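Local coordinates for protein phosphoserine aminotransferase (Bacillus alcalophilus, PDB 1W23) that catalyses the pyridoxal-phosphate-dependent, reversible transfer of an amino group between glutamate and 3-phosphohydroxypyruvate, making phosphoserine on the pathway to serine, at residues S77-M82 against F187-A192; Y96-S101 against K105-A110; T81-N86 against Y144-S149. One frame throughout, in Å; residues are numbered along the deposited sequence.

Contact 1. Residues S77-M82 against F187-A192; sequences SLQFTM and FGMIYA. With PLP (pyridoxal-5'-phosphate), chain J.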
# COMPACT_ATOMS: atom_id res chain seq x y z
N SER A 77 2.62 -9.23 6.13
CA SER A 77 1.57 -9.82 6.96
C SER A 77 0.40 -10.33 6.12
O SER A 77 -0.19 -11.35 6.47
CB SER A 77 1.05 -8.81 7.98
OG SER A 77 2.08 -8.44 8.89
N LEU A 78 0.05 -9.64 4.99
CA LEU A 78 -1.00 -10.19 4.17
C LEU A 78 -0.57 -11.45 3.50
O LEU A 78 -1.40 -12.37 3.26
CB LEU A 78 -1.51 -9.15 3.15
CG LEU A 78 -2.79 -9.57 2.42
CD1 LEU A 78 -4.00 -9.74 3.34
CD2 LEU A 78 -3.10 -8.56 1.33
N GLN A 79 0.72 -11.60 3.15
CA GLN A 79 1.21 -12.85 2.58
C GLN A 79 1.08 -14.01 3.56
O GLN A 79 0.91 -15.15 3.10
CB GLN A 79 2.68 -12.69 2.14
CG GLN A 79 2.86 -11.66 1.03
CD GLN A 79 1.95 -12.03 -0.16
OE1 GLN A 79 2.13 -13.14 -0.71
NE2 GLN A 79 1.04 -11.16 -0.52
N PHE A 80 1.14 -13.77 4.85
CA PHE A 80 0.93 -14.85 5.81
C PHE A 80 -0.38 -15.57 5.60
O PHE A 80 -0.46 -16.78 5.82
CB PHE A 80 0.97 -14.35 7.25
CG PHE A 80 2.29 -13.73 7.73
CD1 PHE A 80 2.28 -12.94 8.85
CD2 PHE A 80 3.50 -13.99 7.10
CE1 PHE A 80 3.46 -12.40 9.37
CE2 PHE A 80 4.67 -13.46 7.60
CZ PHE A 80 4.65 -12.72 8.74
N THR A 81 -1.43 -14.86 5.21
CA THR A 81 -2.73 -15.49 4.90
C THR A 81 -2.88 -15.81 3.41
O THR A 81 -3.43 -16.86 3.04
CB THR A 81 -3.90 -14.67 5.45
OG1 THR A 81 -5.10 -15.49 5.36
CG2 THR A 81 -4.18 -13.37 4.76
N MET A 82 -2.38 -14.97 2.48
CA MET A 82 -2.56 -15.24 1.07
C MET A 82 -1.90 -16.53 0.65
O MET A 82 -2.43 -17.27 -0.16
CB MET A 82 -2.09 -13.99 0.29
CG MET A 82 -2.51 -13.97 -1.14
SD MET A 82 -2.07 -12.40 -1.89
CE MET A 82 -2.36 -12.67 -3.62
N PHE A 187 13.50 -22.15 -4.39
CA PHE A 187 12.24 -21.73 -3.81
C PHE A 187 11.08 -21.82 -4.79
O PHE A 187 11.24 -21.50 -5.97
CB PHE A 187 12.35 -20.26 -3.36
CG PHE A 187 13.42 -20.10 -2.28
CD1 PHE A 187 14.74 -19.84 -2.60
CD2 PHE A 187 13.11 -20.23 -0.93
CE1 PHE A 187 15.71 -19.73 -1.61
CE2 PHE A 187 14.06 -20.15 0.04
CZ PHE A 187 15.37 -19.91 -0.28
N GLY A 188 9.91 -22.13 -4.26
CA GLY A 188 8.69 -21.91 -5.00
C GLY A 188 8.16 -20.50 -4.94
O GLY A 188 7.52 -20.01 -5.88
N MET A 189 8.42 -19.85 -3.80
CA MET A 189 7.97 -18.46 -3.61
C MET A 189 8.84 -17.80 -2.57
O MET A 189 9.18 -18.43 -1.52
CB MET A 189 6.50 -18.46 -3.21
CG MET A 189 5.94 -17.06 -3.05
SD MET A 189 4.17 -17.04 -2.72
CE MET A 189 4.28 -16.18 -1.13
N ILE A 190 9.17 -16.55 -2.78
CA ILE A 190 9.85 -15.66 -1.83
C ILE A 190 9.02 -14.40 -1.69
O ILE A 190 8.52 -13.89 -2.71
CB ILE A 190 11.24 -15.28 -2.39
CG1 ILE A 190 12.16 -16.49 -2.47
CG2 ILE A 190 11.81 -14.12 -1.66
CD1 ILE A 190 13.35 -16.28 -3.33
N TYR A 191 8.82 -13.90 -0.48
CA TYR A 191 8.14 -12.63 -0.33
C TYR A 191 8.88 -11.76 0.67
O TYR A 191 9.60 -12.22 1.58
CB TYR A 191 6.69 -12.80 0.09
CG TYR A 191 6.43 -13.49 1.37
CD1 TYR A 191 6.16 -12.81 2.55
CD2 TYR A 191 6.38 -14.90 1.47
CE1 TYR A 191 5.89 -13.43 3.76
CE2 TYR A 191 6.10 -15.53 2.67
CZ TYR A 191 5.86 -14.79 3.82
OH TYR A 191 5.53 -15.40 5.02
N ALA A 192 8.67 -10.43 0.54
CA ALA A 192 9.34 -9.48 1.40
C ALA A 192 8.60 -8.14 1.33
O ALA A 192 8.44 -7.58 0.25
CB ALA A 192 10.76 -9.18 0.89
N1 PLP J . 8.25 -10.72 8.39
C2 PLP J . 9.48 -10.22 8.80
C2A PLP J . 10.63 -11.15 8.77
C3 PLP J . 9.58 -8.89 9.19
O3 PLP J . 10.74 -8.41 9.56
C4 PLP J . 8.40 -8.06 9.20
C4A PLP J . 8.54 -6.62 9.56
C5 PLP J . 7.18 -8.61 8.76
C6 PLP J . 7.14 -9.94 8.39
C5A PLP J . 5.90 -7.83 8.76
O4P PLP J . 5.88 -6.97 7.57
P PLP J . 4.62 -5.94 7.35
O1P PLP J . 4.64 -5.00 8.52
O2P PLP J . 3.36 -6.80 7.32
O3P PLP J . 4.96 -5.34 6.00
O HOH W 1 3.13 -16.86 4.09
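Q79 and Y191 bring helix 77-82 nearest to strand 189-192, their CA atoms 7.5 Å apart, where the two axes run close to antiparallel at 150°. Q79 CB lies over one face of the Y191 ring, 3.8 Å from its centroid, a CH-pi contact displaced toward CD1. Q79 CG lies past the rim, beside CD1, and the bend at chi2 (-56°) turns the amide, whose OE1 is hydrogen-bonded to Y226 OH. F80 meets the tyrosine at about a right angle: Y191 OH sits in the plane of the F80 ring at its edge, 3.2 Å from CD2. This is the large-domain core of a fold-type I aminotransferase, in which the helix covers the central sheet and its N-terminal turn holds the cofactor phosphate. S77 N and OG both donate to O2P of the pyridoxal phosphate, OG at 2.6 Å, while F80 CZ approaches C6 of the pyridine ring obliquely at 3.7 Å. A water accompanies the tyrosine hydroxyl: it donates to Q79 O and lies 3.0 Å from Y191 OH, which is hydrogen-bonded to H146 NE2 as well.

Contact 2. Residues Y96-S101 against K105-A110; sequences YVLTGS and KALKEA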
# COMPACT_ATOMS: atom_id res chain seq x y z
N TYR A 96 5.88 -25.52 8.80
CA TYR A 96 6.63 -24.30 9.17
C TYR A 96 7.86 -24.65 9.97
O TYR A 96 7.82 -25.49 10.88
CB TYR A 96 5.71 -23.36 10.07
CG TYR A 96 4.70 -22.65 9.14
CD1 TYR A 96 3.60 -23.36 8.67
CD2 TYR A 96 4.87 -21.35 8.71
CE1 TYR A 96 2.68 -22.77 7.83
CE2 TYR A 96 3.97 -20.73 7.82
CZ TYR A 96 2.88 -21.44 7.39
OH TYR A 96 1.99 -20.91 6.48
N VAL A 97 8.95 -23.93 9.71
CA VAL A 97 10.14 -23.95 10.54
C VAL A 97 10.10 -22.69 11.39
O VAL A 97 10.08 -21.56 10.86
CB VAL A 97 11.44 -24.03 9.74
CG1 VAL A 97 12.67 -24.07 10.67
CG2 VAL A 97 11.47 -25.22 8.80
N LEU A 98 10.06 -22.84 12.71
CA LEU A 98 9.96 -21.71 13.61
C LEU A 98 11.35 -21.24 14.07
O LEU A 98 12.04 -21.98 14.78
CB LEU A 98 9.13 -22.03 14.84
CG LEU A 98 7.65 -22.42 14.55
CD1 LEU A 98 6.91 -22.68 15.86
CD2 LEU A 98 6.94 -21.35 13.72
N THR A 99 11.75 -20.02 13.65
CA THR A 99 13.01 -19.45 14.04
C THR A 99 12.86 -18.07 14.65
O THR A 99 13.86 -17.40 14.95
CB THR A 99 14.04 -19.44 12.91
OG1 THR A 99 13.42 -18.95 11.68
CG2 THR A 99 14.56 -20.84 12.59
N GLY A 100 11.64 -17.60 14.89
CA GLY A 100 11.39 -16.37 15.61
C GLY A 100 9.93 -16.04 15.65
O GLY A 100 9.06 -16.87 15.32
N SER A 101 9.62 -14.83 16.08
CA SER A 101 8.26 -14.36 16.21
C SER A 101 7.57 -14.23 14.86
O SER A 101 6.38 -14.56 14.71
CB SER A 101 8.28 -12.96 16.97
OG SER A 101 7.00 -12.34 16.84
N LYS A 105 3.98 -15.83 13.58
CA LYS A 105 2.84 -15.09 13.02
C LYS A 105 2.41 -15.71 11.72
O LYS A 105 1.20 -15.75 11.38
CB LYS A 105 3.21 -13.61 12.92
CG LYS A 105 3.04 -12.81 14.21
CD LYS A 105 3.85 -11.51 14.19
CE LYS A 105 3.02 -10.26 14.12
NZ LYS A 105 2.32 -9.98 15.40
N ALA A 106 3.35 -16.20 10.90
CA ALA A 106 3.02 -16.87 9.65
C ALA A 106 2.24 -18.16 9.92
O ALA A 106 1.20 -18.45 9.31
CB ALA A 106 4.26 -17.11 8.79
N LEU A 107 2.74 -18.96 10.86
CA LEU A 107 2.07 -20.22 11.24
C LEU A 107 0.66 -19.96 11.66
O LEU A 107 -0.26 -20.71 11.29
CB LEU A 107 2.89 -20.91 12.32
CG LEU A 107 2.24 -22.12 12.97
CD1 LEU A 107 1.98 -23.24 12.00
CD2 LEU A 107 3.08 -22.63 14.13
N LYS A 108 0.45 -18.95 12.49
CA LYS A 108 -0.86 -18.63 13.07
C LYS A 108 -1.89 -18.47 11.96
O LYS A 108 -3.03 -18.93 12.06
CB LYS A 108 -0.78 -17.41 13.96
CG LYS A 108 -2.08 -16.85 14.47
CD LYS A 108 -1.90 -15.54 15.24
CE LYS A 108 -3.16 -14.79 15.59
NZ LYS A 108 -4.13 -15.59 16.39
N GLU A 109 -1.53 -17.74 10.87
CA GLU A 109 -2.50 -17.50 9.82
C GLU A 109 -2.83 -18.77 9.06
O GLU A 109 -3.98 -18.97 8.64
CB GLU A 109 -2.02 -16.40 8.88
CG GLU A 109 -1.88 -15.06 9.55
CD GLU A 109 -3.12 -14.63 10.30
OE1 GLU A 109 -4.23 -14.64 9.69
OE2 GLU A 109 -2.97 -14.27 11.49
N ALA A 110 -1.86 -19.64 8.84
CA ALA A 110 -2.15 -20.91 8.20
C ALA A 110 -3.06 -21.78 9.02
O ALA A 110 -3.93 -22.47 8.46
CB ALA A 110 -0.86 -21.64 7.84
O HOH W 2 1.76 -18.36 6.45
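The beta-alpha-beta unit made of strand 93-98, helix 101-111 and strand 115-121 joins its first strand to its helix through Y96, L98 and S101 against K105, A106, L107 and A110. Strand 96-98 and helix 105-110 run nearly antiparallel, at 147° with their axes 9.2 Å apart, as expected where a helix doubles back over the parallel strands of an aminotransferase large domain. G100 occupies the N-cap position, and the opening helical turn is closed by K105 N donating to S101 O (2.9 Å). K105 CB and CG lie beside that same carbonyl.

Y96 carries most of the apolar contact. With CG anti to the carbonyl carbon (chi1 -77°), its ring reaches out from the strand and lies flat beneath the helix backbone: L107 CA stands over the ring centre, 3.9 Å from the centroid and only 10° off the normal, a CH-pi contact. L107 then sends its two branches to different partners. CD1 touches Y96 CD1 at 3.7 Å, while CD2 meets L98 CD2 at 4.1 Å, the two leucines crossing at about a right angle. A106 CB packs on Y96 CE2 beside the ring.

The phenol end is buried beside A110, whose CB comes within 3.2 Å of Y96 OH. This hydroxyl is also hydrogen-bonded to Y144 OH of strand 142-148, and it donates to a water, 2.6 Å from Y96 OH, which in turn donates a hydrogen bond to A106 O.

Contact 3. Residues T81-N86 against Y144-S149; sequences TMLPMN and YLHITS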
# COMPACT_ATOMS: atom_id res chain seq x y z
N THR A 81 -1.43 -14.86 5.21
CA THR A 81 -2.73 -15.49 4.90
C THR A 81 -2.88 -15.81 3.41
O THR A 81 -3.43 -16.86 3.04
CB THR A 81 -3.90 -14.67 5.45
OG1 THR A 81 -5.10 -15.49 5.36
CG2 THR A 81 -4.18 -13.37 4.76
N MET A 82 -2.38 -14.97 2.48
CA MET A 82 -2.56 -15.24 1.07
C MET A 82 -1.90 -16.53 0.65
O MET A 82 -2.43 -17.27 -0.16
CB MET A 82 -2.09 -13.99 0.29
CG MET A 82 -2.51 -13.97 -1.14
SD MET A 82 -2.07 -12.40 -1.89
CE MET A 82 -2.36 -12.67 -3.62
N LEU A 83 -0.73 -16.84 1.22
CA LEU A 83 -0.03 -18.09 0.86
C LEU A 83 -0.86 -19.31 1.15
O LEU A 83 -1.19 -20.09 0.23
CB LEU A 83 1.36 -18.10 1.52
CG LEU A 83 2.00 -19.55 1.65
CD1 LEU A 83 2.41 -20.03 0.30
CD2 LEU A 83 3.13 -19.57 2.66
N PRO A 84 -1.31 -19.55 2.40
CA PRO A 84 -2.16 -20.75 2.63
C PRO A 84 -3.49 -20.66 1.91
O PRO A 84 -4.03 -21.68 1.49
CB PRO A 84 -2.27 -20.80 4.15
CG PRO A 84 -1.97 -19.39 4.63
CD PRO A 84 -0.93 -18.93 3.67
N MET A 85 -4.06 -19.46 1.74
CA MET A 85 -5.33 -19.39 0.97
C MET A 85 -5.19 -19.96 -0.43
O MET A 85 -6.10 -20.53 -0.98
CB MET A 85 -5.79 -17.96 0.69
CG MET A 85 -6.49 -17.35 1.87
SD MET A 85 -7.02 -15.70 1.44
CE MET A 85 -7.79 -15.22 2.98
N ASN A 86 -4.02 -19.82 -1.04
CA ASN A 86 -3.78 -20.31 -2.37
C ASN A 86 -3.23 -21.70 -2.42
O ASN A 86 -3.58 -22.41 -3.37
CB ASN A 86 -2.86 -19.34 -3.14
CG ASN A 86 -3.55 -18.08 -3.60
OD1 ASN A 86 -3.91 -17.94 -4.78
ND2 ASN A 86 -3.80 -17.13 -2.67
N TYR A 144 3.65 -27.13 1.35
CA TYR A 144 4.85 -26.31 1.28
C TYR A 144 5.57 -26.46 2.58
O TYR A 144 5.03 -26.91 3.58
CB TYR A 144 4.47 -24.86 1.01
CG TYR A 144 3.53 -24.20 1.98
CD1 TYR A 144 2.17 -24.08 1.63
CD2 TYR A 144 3.93 -23.71 3.21
CE1 TYR A 144 1.26 -23.50 2.50
CE2 TYR A 144 3.03 -23.15 4.08
CZ TYR A 144 1.71 -23.02 3.73
OH TYR A 144 0.78 -22.44 4.57
N LEU A 145 6.84 -26.01 2.57
CA LEU A 145 7.65 -25.82 3.77
C LEU A 145 8.01 -24.35 3.84
O LEU A 145 8.61 -23.85 2.87
CB LEU A 145 8.93 -26.66 3.73
CG LEU A 145 9.81 -26.55 4.99
CD1 LEU A 145 9.10 -27.15 6.19
CD2 LEU A 145 11.15 -27.18 4.72
N HIS A 146 7.62 -23.68 4.92
CA HIS A 146 7.82 -22.23 5.07
C HIS A 146 8.91 -21.94 6.06
O HIS A 146 8.90 -22.49 7.18
CB HIS A 146 6.49 -21.59 5.52
CG HIS A 146 6.56 -20.10 5.66
ND1 HIS A 146 7.16 -19.45 6.76
CD2 HIS A 146 6.04 -19.12 4.88
CE1 HIS A 146 7.00 -18.12 6.59
NE2 HIS A 146 6.34 -17.91 5.44
N ILE A 147 9.84 -21.05 5.68
CA ILE A 147 10.91 -20.58 6.53
C ILE A 147 10.90 -19.06 6.57
O ILE A 147 10.31 -18.39 5.71
CB ILE A 147 12.29 -21.08 6.04
CG1 ILE A 147 12.71 -20.47 4.71
CG2 ILE A 147 12.32 -22.62 5.99
CD1 ILE A 147 14.12 -20.81 4.28
N THR A 148 11.63 -18.52 7.57
CA THR A 148 11.84 -17.09 7.72
C THR A 148 13.36 -16.90 7.63
O THR A 148 14.10 -17.36 8.53
CB THR A 148 11.32 -16.58 9.06
OG1 THR A 148 9.99 -17.08 9.27
CG2 THR A 148 11.39 -15.07 9.12
N SER A 149 13.86 -16.34 6.53
CA SER A 149 15.33 -16.35 6.31
C SER A 149 16.11 -15.55 7.33
O SER A 149 17.19 -15.96 7.75
CB SER A 149 15.61 -15.83 4.88
OG SER A 149 15.03 -14.56 4.70
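The apolar contacts centre on L83, which reaches toward Y144 from the helix while the tyrosine comes from the opposite direction, off the strand. L83 CD2 lies over one face of the Y144 ring, 4.1 Å from its centroid and 22° off the normal, a CH-pi contact set toward the rim on the CE2 side. Having CG anti to the backbone N extends this branch far enough to touch a second ring, with H146 CD2 3.7 Å away. P84 adds a smaller contact: its CB packs 3.5 Å from Y144 OH. Y144 holds its ring between its own backbone N and carbonyl carbon (chi1 57°), and this carries the phenol across to the proline.

No hydrogen bond joins the two segments. The polar ends are bonded to other strands of the sheet instead, Y144 OH to Y96 and H146 NE2 to Y191. An alanine in place of Y144 removes the ring under L83 CD2, which would probably open a gap beside L83 and P84 and leave Y96 OH without this mate.

Within the helix, N86 ND2 and N86 N both donate to M82 O, from opposite faces of its carbonyl plane, the side-chain bond being 2.9 Å long; ND2 is also bonded to L224 O. They may help to secure the turn around P84, whose ring nitrogen has no hydrogen to give and where the helix kinks.

Helix 81-86 and strand 144-148 run almost exactly antiparallel, 173° at an axis separation of 11.3 Å. A106 and A110 of helix 101-111 flank the contact at H146, Y144 and P84, I170 of strand 169-172 adjoins L83 and both rings, and Y226 of helix 226-231 reaches L83.

How the contacts relate
From the N terminus, helix 75-87 comes first and supplies one side of both contact 1 and contact 3, which share T81 and M82. The chain next runs through strand 93-98 into helix 101-111, where contact 2 closes a short local turn. Strand 142-148 then returns to the helix and completes contact 3, and strand 189-193 returns later still to complete contact 1. Contacts 1 and 3 thus start from the same helix, contact 1 closing the longer loop, and contact 2 lies within both. Two helices are thereby packed on one sheet: F80 rests on A106, and hydrogen bonds of tyrosine hydroxyls between strands join the contacts beneath them.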